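Guanine nucleotide exchange factor SRM1 (PDB 3OF7) acts in the nucleus as the guanine nucleotide exchange factor of GSP1 and GSP2, exchanging GDP for GTP, and also binds chromatin. Local coordinates at residues Lys203-Gln208 and Leu219-Met224; His148-Leu153 and Ala162-Gly167; Thr429-Ile434 and Glu454-Arg459. One frame throughout, in Å; residues are numbered along the deposited sequence.

Contact 1: residues Lys203-Gln208 and Leu219-Met224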
loop_
_atom_site.group_PDB
_atom_site.type_symbol
_atom_site.label_atom_id
_atom_site.label_comp_id
_atom_site.label_asym_id
_atom_site.label_seq_id
_atom_site.Cartn_x
_atom_site.Cartn_y
_atom_site.Cartn_z
ATOM N N LYS A 203 -5.554 25.325 -1.216
ATOM C CA LYS A 203 -6.218 26.145 -2.234
ATOM C C LYS A 203 -6.318 25.368 -3.551
ATOM O O LYS A 203 -6.947 25.818 -4.509
ATOM C CB LYS A 203 -5.445 27.449 -2.454
ATOM C CG LYS A 203 -5.345 28.340 -1.213
ATOM N N TYR A 204 -5.689 24.196 -3.585
ATOM C CA TYR A 204 -5.687 23.340 -4.768
ATOM C C TYR A 204 -6.385 22.022 -4.472
ATOM O O TYR A 204 -6.511 21.622 -3.311
ATOM C CB TYR A 204 -4.251 23.087 -5.229
ATOM C CG TYR A 204 -3.557 24.330 -5.707
ATOM C CD1 TYR A 204 -2.865 25.157 -4.815
ATOM C CD2 TYR A 204 -3.599 24.699 -7.049
ATOM C CE1 TYR A 204 -2.231 26.315 -5.250
ATOM C CE2 TYR A 204 -2.958 25.855 -7.498
ATOM C CZ TYR A 204 -2.283 26.659 -6.593
ATOM O OH TYR A 204 -1.653 27.802 -7.030
ATOM N N ASN A 205 -6.846 21.352 -5.523
ATOM C CA ASN A 205 -7.464 20.040 -5.379
ATOM C C ASN A 205 -6.429 19.003 -4.962
ATOM O O ASN A 205 -5.279 19.041 -5.412
ATOM C CB ASN A 205 -8.113 19.600 -6.695
ATOM C CG ASN A 205 -9.491 20.218 -6.918
ATOM O OD1 ASN A 205 -9.972 21.032 -6.125
ATOM N ND2 ASN A 205 -10.136 19.816 -8.004
ATOM N N ILE A 206 -6.843 18.078 -4.107
ATOM C CA ILE A 206 -6.011 16.922 -3.781
ATOM C C ILE A 206 -6.057 15.951 -4.964
ATOM O O ILE A 206 -7.131 15.697 -5.516
ATOM C CB ILE A 206 -6.487 16.240 -2.480
ATOM C CG1 ILE A 206 -6.483 17.250 -1.318
ATOM C CG2 ILE A 206 -5.624 14.992 -2.169
ATOM C CD1 ILE A 206 -5.147 18.026 -1.159
ATOM N N VAL A 207 -4.896 15.437 -5.354
ATOM C CA VAL A 207 -4.774 14.582 -6.544
ATOM C C VAL A 207 -4.324 13.142 -6.242
ATOM O O VAL A 207 -4.561 12.232 -7.045
ATOM C CB VAL A 207 -3.832 15.212 -7.604
ATOM C CG1 VAL A 207 -4.348 16.593 -8.031
ATOM C CG2 VAL A 207 -2.379 15.296 -7.097
ATOM N N GLN A 208 -3.687 12.937 -5.088
ATOM C CA GLN A 208 -3.150 11.618 -4.738
ATOM C C GLN A 208 -3.036 11.399 -3.232
ATOM O O GLN A 208 -2.750 12.337 -2.477
ATOM C CB GLN A 208 -1.784 11.395 -5.384
ATOM C CG GLN A 208 -1.364 9.922 -5.418
ATOM C CD GLN A 208 0.106 9.715 -5.689
ATOM O OE1 GLN A 208 0.896 10.663 -5.740
ATOM N NE2 GLN A 208 0.489 8.457 -5.862
ATOM N N LEU A 219 -1.227 14.759 -1.738
ATOM C CA LEU A 219 -0.545 15.595 -2.728
ATOM C C LEU A 219 -1.586 16.457 -3.434
ATOM O O LEU A 219 -2.667 15.969 -3.778
ATOM C CB LEU A 219 0.185 14.728 -3.759
ATOM C CG LEU A 219 0.987 15.408 -4.878
ATOM C CD1 LEU A 219 2.127 16.283 -4.327
ATOM C CD2 LEU A 219 1.555 14.335 -5.817
ATOM N N ASP A 220 -1.277 17.737 -3.634
ATOM C CA ASP A 220 -2.227 18.608 -4.339
ATOM C C ASP A 220 -1.752 18.998 -5.737
ATOM O O ASP A 220 -0.641 18.653 -6.145
ATOM C CB ASP A 220 -2.658 19.812 -3.483
ATOM C CG ASP A 220 -1.603 20.895 -3.386
ATOM O OD1 ASP A 220 -0.606 20.860 -4.135
ATOM O OD2 ASP A 220 -1.785 21.798 -2.537
ATOM N N GLU A 221 -2.607 19.722 -6.461
ATOM C CA GLU A 221 -2.341 20.112 -7.851
ATOM C C GLU A 221 -1.022 20.847 -8.069
ATOM O O GLU A 221 -0.397 20.673 -9.112
ATOM C CB GLU A 221 -3.471 20.986 -8.390
ATOM C CG GLU A 221 -4.811 20.314 -8.485
ATOM C CD GLU A 221 -5.872 21.269 -8.993
ATOM O OE1 GLU A 221 -6.157 21.239 -10.210
ATOM O OE2 GLU A 221 -6.400 22.057 -8.183
ATOM N N GLU A 222 -0.607 21.670 -7.103
ATOM C CA GLU A 222 0.641 22.440 -7.250
ATOM C C GLU A 222 1.885 21.677 -6.783
ATOM O O GLU A 222 3.015 22.149 -6.946
ATOM C CB GLU A 222 0.544 23.827 -6.577
ATOM C CG GLU A 222 0.603 23.829 -5.042
ATOM C CD GLU A 222 0.929 25.207 -4.455
ATOM O OE1 GLU A 222 1.494 26.054 -5.176
ATOM O OE2 GLU A 222 0.611 25.443 -3.270
ATOM N N GLY A 223 1.681 20.488 -6.218
ATOM C CA GLY A 223 2.804 19.651 -5.817
ATOM C C GLY A 223 3.185 19.777 -4.354
ATOM O O GLY A 223 4.271 19.354 -3.961
ATOM N N MET A 224 2.300 20.360 -3.551
ATOM C CA MET A 224 2.515 20.457 -2.106
ATOM C C MET A 224 2.097 19.132 -1.458
ATOM O O MET A 224 1.084 18.535 -1.841
ATOM C CB MET A 224 1.717 21.624 -1.514
ATOM C CG MET A 224 2.035 21.971 -0.048
ATOM S SD MET A 224 3.627 22.798 0.223
ATOM C CE MET A 224 3.215 24.484 -0.278
#
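Leu219 faces two residues of the neighbouring strand at once. Its O takes the N-H of Val207 almost straight, in the carbonyl plane (2.8 Å), and a weak bond from Gln208 N, while Leu219 N is bonded to Gln208 O: a classic beta bulge at the mouth of a hairpin. Leucine suits the spot because its CG rests on Val207 CG2 (4.0 Å) and CD2 on the Gln208 amide, itself held by Tyr23 and Ile262. Asp220 follows, its CB against Ile206 CD1 (3.8 Å). With CG between the backbone N and carbonyl carbon (chi1 76°), OD1 is brought over the type I turn and accepts Met224 N at 3.0 Å plus weak bonds from Glu222 and Gly223; OD2 is held by Ser202. Glu221 is long enough to double a backbone bond: its N donates to Asn205 O (3.0 Å), and its OE2 accepts Asn205 N (2.8 Å) on the anti side, tilted from the carboxylate plane. Glu222 lays CB over the centre of the Tyr204 ring, 3.9 Å from the centroid, its carboxylate plane 29° from the ring. Glu221 thus carries the pairing past the strand ends, while Asp220 ties down its own turn; both carboxylates, gripping N-H groups, are probably ionised.

Contact 2: residues His148-Leu153 and Ala162-Gly167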
loop_
_atom_site.group_PDB
_atom_site.type_symbol
_atom_site.label_atom_id
_atom_site.label_comp_id
_atom_site.label_asym_id
_atom_site.label_seq_id
_atom_site.Cartn_x
_atom_site.Cartn_y
_atom_site.Cartn_z
ATOM N N HIS A 148 -20.313 13.286 -8.404
ATOM C CA HIS A 148 -18.866 13.099 -8.280
ATOM C C HIS A 148 -18.576 11.632 -7.996
ATOM O O HIS A 148 -19.469 10.893 -7.586
ATOM C CB HIS A 148 -18.279 14.000 -7.194
ATOM C CG HIS A 148 -18.608 15.444 -7.387
ATOM N ND1 HIS A 148 -18.160 16.167 -8.470
ATOM C CD2 HIS A 148 -19.374 16.290 -6.658
ATOM C CE1 HIS A 148 -18.620 17.402 -8.392
ATOM N NE2 HIS A 148 -19.363 17.503 -7.305
ATOM N N LYS A 149 -17.328 11.228 -8.216
ATOM C CA LYS A 149 -16.918 9.841 -8.032
ATOM C C LYS A 149 -15.614 9.732 -7.257
ATOM O O LYS A 149 -14.823 10.671 -7.227
ATOM C CB LYS A 149 -16.780 9.152 -9.393
ATOM C CG LYS A 149 -18.131 8.731 -9.972
ATOM C CD LYS A 149 -18.013 8.127 -11.359
ATOM C CE LYS A 149 -19.393 7.794 -11.924
ATOM N NZ LYS A 149 -20.304 8.979 -11.891
ATOM N N VAL A 150 -15.395 8.573 -6.642
ATOM C CA VAL A 150 -14.119 8.290 -5.990
ATOM C C VAL A 150 -13.069 7.982 -7.058
ATOM O O VAL A 150 -13.326 7.199 -7.977
ATOM C CB VAL A 150 -14.232 7.089 -5.034
ATOM C CG1 VAL A 150 -12.867 6.747 -4.415
ATOM C CG2 VAL A 150 -15.285 7.350 -3.945
ATOM N N VAL A 151 -11.894 8.589 -6.936
ATOM C CA VAL A 151 -10.784 8.301 -7.852
ATOM C C VAL A 151 -9.654 7.528 -7.177
ATOM O O VAL A 151 -8.838 6.909 -7.854
ATOM C CB VAL A 151 -10.223 9.569 -8.550
ATOM C CG1 VAL A 151 -11.331 10.288 -9.340
ATOM C CG2 VAL A 151 -9.568 10.514 -7.538
ATOM N N GLN A 152 -9.612 7.558 -5.848
ATOM C CA GLN A 152 -8.629 6.762 -5.105
ATOM C C GLN A 152 -9.099 6.447 -3.689
ATOM O O GLN A 152 -9.669 7.301 -3.018
ATOM C CB GLN A 152 -7.258 7.454 -5.050
ATOM C CG GLN A 152 -6.138 6.519 -4.566
ATOM C CD GLN A 152 -4.822 7.214 -4.252
ATOM O OE1 GLN A 152 -4.606 8.374 -4.610
ATOM N NE2 GLN A 152 -3.924 6.492 -3.577
ATOM N N LEU A 153 -8.842 5.215 -3.252
ATOM C CA LEU A 153 -9.059 4.811 -1.867
ATOM C C LEU A 153 -7.707 4.657 -1.171
ATOM O O LEU A 153 -6.694 4.427 -1.818
ATOM C CB LEU A 153 -9.878 3.511 -1.797
ATOM C CG LEU A 153 -11.341 3.587 -2.260
ATOM C CD1 LEU A 153 -11.943 2.189 -2.339
ATOM C CD2 LEU A 153 -12.159 4.450 -1.312
ATOM N N ALA A 162 -11.140 8.358 1.201
ATOM C CA ALA A 162 -11.596 8.343 -0.185
ATOM C C ALA A 162 -11.385 9.717 -0.789
ATOM O O ALA A 162 -11.835 10.734 -0.226
ATOM C CB ALA A 162 -13.075 7.942 -0.272
ATOM N N LEU A 163 -10.691 9.740 -1.921
ATOM C CA LEU A 163 -10.453 10.960 -2.675
ATOM C C LEU A 163 -11.448 11.065 -3.826
ATOM O O LEU A 163 -11.561 10.140 -4.635
ATOM C CB LEU A 163 -9.024 10.967 -3.223
ATOM C CG LEU A 163 -8.644 12.109 -4.171
ATOM C CD1 LEU A 163 -8.748 13.474 -3.468
ATOM C CD2 LEU A 163 -7.253 11.893 -4.758
ATOM N N PHE A 164 -12.157 12.193 -3.900
ATOM C CA PHE A 164 -13.207 12.365 -4.905
ATOM C C PHE A 164 -12.733 13.186 -6.100
ATOM O O PHE A 164 -11.758 13.927 -6.008
ATOM C CB PHE A 164 -14.473 12.969 -4.286
ATOM C CG PHE A 164 -15.287 11.988 -3.493
ATOM C CD1 PHE A 164 -14.974 11.711 -2.159
ATOM C CD2 PHE A 164 -16.367 11.338 -4.073
ATOM C CE1 PHE A 164 -15.726 10.808 -1.424
ATOM C CE2 PHE A 164 -17.134 10.424 -3.341
ATOM C CZ PHE A 164 -16.815 10.161 -2.015
ATOM N N SER A 165 -13.435 13.036 -7.220
ATOM C CA SER A 165 -13.061 13.693 -8.466
ATOM C C SER A 165 -13.162 15.218 -8.385
ATOM O O SER A 165 -12.620 15.919 -9.240
ATOM C CB SER A 165 -13.935 13.181 -9.608
ATOM O OG SER A 165 -15.299 13.288 -9.256
ATOM N N ASN A 166 -13.849 15.726 -7.367
ATOM C CA ASN A 166 -13.916 17.172 -7.153
ATOM C C ASN A 166 -12.869 17.687 -6.151
ATOM O O ASN A 166 -12.933 18.836 -5.723
ATOM C CB ASN A 166 -15.329 17.595 -6.735
ATOM C CG ASN A 166 -15.707 17.102 -5.349
ATOM O OD1 ASN A 166 -15.034 16.249 -4.763
ATOM N ND2 ASN A 166 -16.796 17.639 -4.819
ATOM N N GLY A 167 -11.919 16.828 -5.776
ATOM C CA GLY A 167 -10.826 17.221 -4.879
ATOM C C GLY A 167 -11.114 17.064 -3.395
ATOM O O GLY A 167 -10.233 17.294 -2.558
HETATM O O HOH W 1 -16.496 15.342 -10.366
#
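The His148 ring is overlain on one face by Asn166, whose CB stands 3.8 Å from the ring centroid and whose ND2 sits toward the rim, with amide and ring planes 31° apart. At the edge of the imidazole, in its plane, a water lies 2.7 Å from ND1 and also meets Ser165 OG at 2.6 Å, so histidine offers a flat surface and a polar rim at once. Phe164, the second flat group, receives the methyl CG2 of Val150 on one face, 3.6 Å above the plane and off centre, while Lys149 O approaches the ring obliquely. Pro143 and Leu144 of helix 142-145 add to the apolar surroundings of this phenyl group.

Ser165, next after Phe164 in the chain, links the segments through polar atoms: its OG, set between the backbone N and carbonyl carbon (chi1 52°), accepts Lys149 N in a nearly straight bond of 3.1 Å, and its own N donates to Lys149 O at 2.7 Å. The strands 150-155 and 159-164 that meet here form an antiparallel hairpin in one blade of the RCC1 beta-propeller, and a classic beta bulge shifts their register: Val151 and Gln152 both face Leu163, Val151 N bonding its O firmly and Gln152 N only weakly. Leu163 N completes the exchange with Gln152 O.

The branched Val151 lies across the bulge, putting CG2 3.8 Å from Leu163 CG and turning CG1 to Ser165 CB. Farther along, small Ala162 meets Leu153 CD2 through its CB, on a face of the sheet that Leu80 and Leu82 of strand 78-83 also pack against. Gln152 carries its amide to the other face, where OE1 accepts Leu209 N of strand 206-211.

Contact 3: residues Thr429-Ile434 and Glu454-Arg459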
loop_
_atom_site.group_PDB
_atom_site.type_symbol
_atom_site.label_atom_id
_atom_site.label_comp_id
_atom_site.label_asym_id
_atom_site.label_seq_id
_atom_site.Cartn_x
_atom_site.Cartn_y
_atom_site.Cartn_z
ATOM N N THR A 429 -5.729 -18.824 -10.105
ATOM C CA THR A 429 -5.161 -17.652 -10.774
ATOM C C THR A 429 -4.181 -17.959 -11.906
ATOM O O THR A 429 -3.692 -17.034 -12.546
ATOM C CB THR A 429 -4.453 -16.701 -9.762
ATOM O OG1 THR A 429 -3.348 -17.381 -9.152
ATOM C CG2 THR A 429 -5.414 -16.243 -8.686
ATOM N N GLN A 430 -3.905 -19.239 -12.169
ATOM C CA GLN A 430 -2.872 -19.595 -13.143
ATOM C C GLN A 430 -3.161 -19.097 -14.562
ATOM O O GLN A 430 -2.235 -18.880 -15.332
ATOM C CB GLN A 430 -2.601 -21.103 -13.151
ATOM C CG GLN A 430 -3.767 -21.954 -13.644
ATOM C CD GLN A 430 -3.482 -23.457 -13.535
ATOM O OE1 GLN A 430 -2.343 -23.880 -13.310
ATOM N NE2 GLN A 430 -4.524 -24.259 -13.686
ATOM N N ASP A 431 -4.437 -18.912 -14.896
ATOM C CA ASP A 431 -4.807 -18.417 -16.217
ATOM C C ASP A 431 -5.429 -17.015 -16.156
ATOM O O ASP A 431 -6.177 -16.595 -17.054
ATOM C CB ASP A 431 -5.712 -19.427 -16.927
ATOM C CG ASP A 431 -5.009 -20.748 -17.177
ATOM O OD1 ASP A 431 -3.826 -20.732 -17.570
ATOM O OD2 ASP A 431 -5.636 -21.810 -16.980
ATOM N N HIS A 432 -5.109 -16.294 -15.082
ATOM C CA HIS A 432 -5.573 -14.915 -14.933
ATOM C C HIS A 432 -4.483 -13.932 -15.287
ATOM O O HIS A 432 -3.295 -14.187 -15.062
ATOM C CB HIS A 432 -6.044 -14.633 -13.504
ATOM C CG HIS A 432 -7.484 -14.950 -13.268
ATOM N ND1 HIS A 432 -7.960 -16.241 -13.189
ATOM C CD2 HIS A 432 -8.554 -14.141 -13.077
ATOM C CE1 HIS A 432 -9.262 -16.214 -12.968
ATOM N NE2 HIS A 432 -9.645 -14.952 -12.887
ATOM N N ASN A 433 -4.922 -12.805 -15.836
ATOM C CA ASN A 433 -4.109 -11.636 -16.040
ATOM C C ASN A 433 -4.288 -10.783 -14.776
ATOM O O ASN A 433 -5.321 -10.156 -14.598
ATOM C CB ASN A 433 -4.638 -10.909 -17.288
ATOM C CG ASN A 433 -3.721 -9.814 -17.775
ATOM O OD1 ASN A 433 -4.181 -8.787 -18.304
ATOM N ND2 ASN A 433 -2.426 -10.022 -17.625
ATOM N N ILE A 434 -3.301 -10.801 -13.883
ATOM C CA ILE A 434 -3.379 -10.031 -12.629
ATOM C C ILE A 434 -3.144 -8.552 -12.943
ATOM O O ILE A 434 -2.159 -8.204 -13.602
ATOM C CB ILE A 434 -2.367 -10.542 -11.562
ATOM C CG1 ILE A 434 -2.661 -12.009 -11.181
ATOM C CG2 ILE A 434 -2.363 -9.636 -10.304
ATOM C CD1 ILE A 434 -4.077 -12.254 -10.605
ATOM N N GLU A 454 -7.004 -19.097 -25.630
ATOM C CA GLU A 454 -5.890 -18.880 -26.560
ATOM C C GLU A 454 -4.711 -18.209 -25.851
ATOM O O GLU A 454 -3.575 -18.692 -25.904
ATOM C CB GLU A 454 -6.359 -18.024 -27.747
ATOM C CG GLU A 454 -5.365 -17.893 -28.895
ATOM C CD GLU A 454 -5.839 -16.910 -29.968
ATOM N N ASP A 455 -4.992 -17.095 -25.181
ATOM C CA ASP A 455 -3.951 -16.349 -24.482
ATOM C C ASP A 455 -3.378 -17.118 -23.285
ATOM O O ASP A 455 -2.173 -17.076 -23.045
ATOM C CB ASP A 455 -4.475 -14.973 -24.054
ATOM C CG ASP A 455 -4.624 -14.011 -25.222
ATOM O OD1 ASP A 455 -4.072 -14.283 -26.312
ATOM O OD2 ASP A 455 -5.292 -12.974 -25.044
ATOM N N ALA A 456 -4.243 -17.823 -22.553
ATOM C CA ALA A 456 -3.823 -18.613 -21.386
ATOM C C ALA A 456 -2.874 -19.732 -21.787
ATOM O O ALA A 456 -1.861 -19.951 -21.142
ATOM C CB ALA A 456 -5.027 -19.185 -20.665
ATOM N N GLU A 457 -3.207 -20.432 -22.870
ATOM C CA GLU A 457 -2.366 -21.504 -23.377
ATOM C C GLU A 457 -1.025 -20.968 -23.877
ATOM O O GLU A 457 0.021 -21.557 -23.606
ATOM C CB GLU A 457 -3.097 -22.273 -24.484
ATOM C CG GLU A 457 -2.629 -23.690 -24.672
ATOM C CD GLU A 457 -3.517 -24.478 -25.629
ATOM O OE1 GLU A 457 -4.235 -23.857 -26.444
ATOM O OE2 GLU A 457 -3.490 -25.723 -25.564
ATOM N N LYS A 458 -1.064 -19.842 -24.588
ATOM C CA LYS A 458 0.152 -19.195 -25.088
ATOM C C LYS A 458 1.119 -18.812 -23.958
ATOM O O LYS A 458 2.316 -19.134 -24.023
ATOM C CB LYS A 458 -0.202 -17.959 -25.921
ATOM C CG LYS A 458 0.981 -17.370 -26.686
ATOM C CD LYS A 458 0.696 -15.937 -27.123
ATOM N N ARG A 459 0.601 -18.130 -22.933
ATOM C CA ARG A 459 1.415 -17.744 -21.768
ATOM C C ARG A 459 1.954 -18.970 -21.023
ATOM O O ARG A 459 3.141 -19.031 -20.704
ATOM C CB ARG A 459 0.645 -16.816 -20.810
ATOM C CG ARG A 459 1.530 -16.201 -19.711
ATOM C CD ARG A 459 0.754 -15.289 -18.756
ATOM N NE ARG A 459 -0.126 -16.028 -17.848
ATOM C CZ ARG A 459 -0.982 -15.464 -17.003
ATOM N NH1 ARG A 459 -1.089 -14.138 -16.935
ATOM N NH2 ARG A 459 -1.744 -16.225 -16.225
HETATM O O HOH W 2 -1.871 -19.160 -18.631
#
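Arg459 comes off helix 453-464 and lays the edge of its guanidinium against the backbone of residues 430-432. NH1 and NH2 grip one atom end-on, His432 O, at 2.9 Å and 2.8 Å, and NH2 also donates to Gln430 O at 2.8 Å. Both oxygens lie close to the guanidinium plane, but the fit is not mutual: seen from the carbonyls, the nitrogens stand well above the peptide planes, 40° to 52° out, and the two that hold His432 O come from the same face of it. Two N-H groups sharing one oxygen cannot both point straight at it, and these bonds are somewhat bent. Arginine suits this task because one flat group can bridge two carbonyls. Its reach comes from CG standing anti to the backbone N, followed by a bend at chi3 (72°) that swings the guanidinium into place. NH1 has a further acceptor in Asn395 O, and the arginine side chain lies on Leu451 and Ile397.

One turn earlier in the helix, Ala456 points its methyl at the side of Asp431, with CB 3.8 Å from Asp431 CB and 3.7 Å from OD1; a residue this small lets the helix come close. The Asp431 carboxylate does not pair with Arg459, its OD1 being 5.1 Å from NH2. Instead a water joins it to the helix backbone, 2.7 Å from OD1 and 2.6 Å from Ala456 O.

His432 turns away from the helix: NE2 bonds to Asp30 and its ring meets Phe32 edge-to-face, both on strand 30-34. That strand, from the start of the domain, sits in one sheet with strands 443-450 and 432-439 from its end; such sharing of one sheet by the two ends of the chain is how many beta-propellers close their ring, and the arrangement here fits that.

Contacts 1 and 2 repeat one design in adjoining sheets: each is the open end of a bulged hairpin, where a type I turn leads on from the second strand, and they touch, Leu163 CD1 of contact 2 lying 3.4 Å from Ile206 O of contact 1, with centres about 13 Å apart. Both have buried strand residues and partly exposed turns. Contact 1 extends its pairing with a glutamate carboxylate, whereas contact 2 uses a serine hydroxyl and a water. Contact 3 lies farther out, its nearest atoms about 17 Å from contact 2 and about 19 Å from contact 1. It joins a strand and turn to the C-terminal helix, with far less buried surface and with a guanidinium on backbone carbonyls in place of strand pairing.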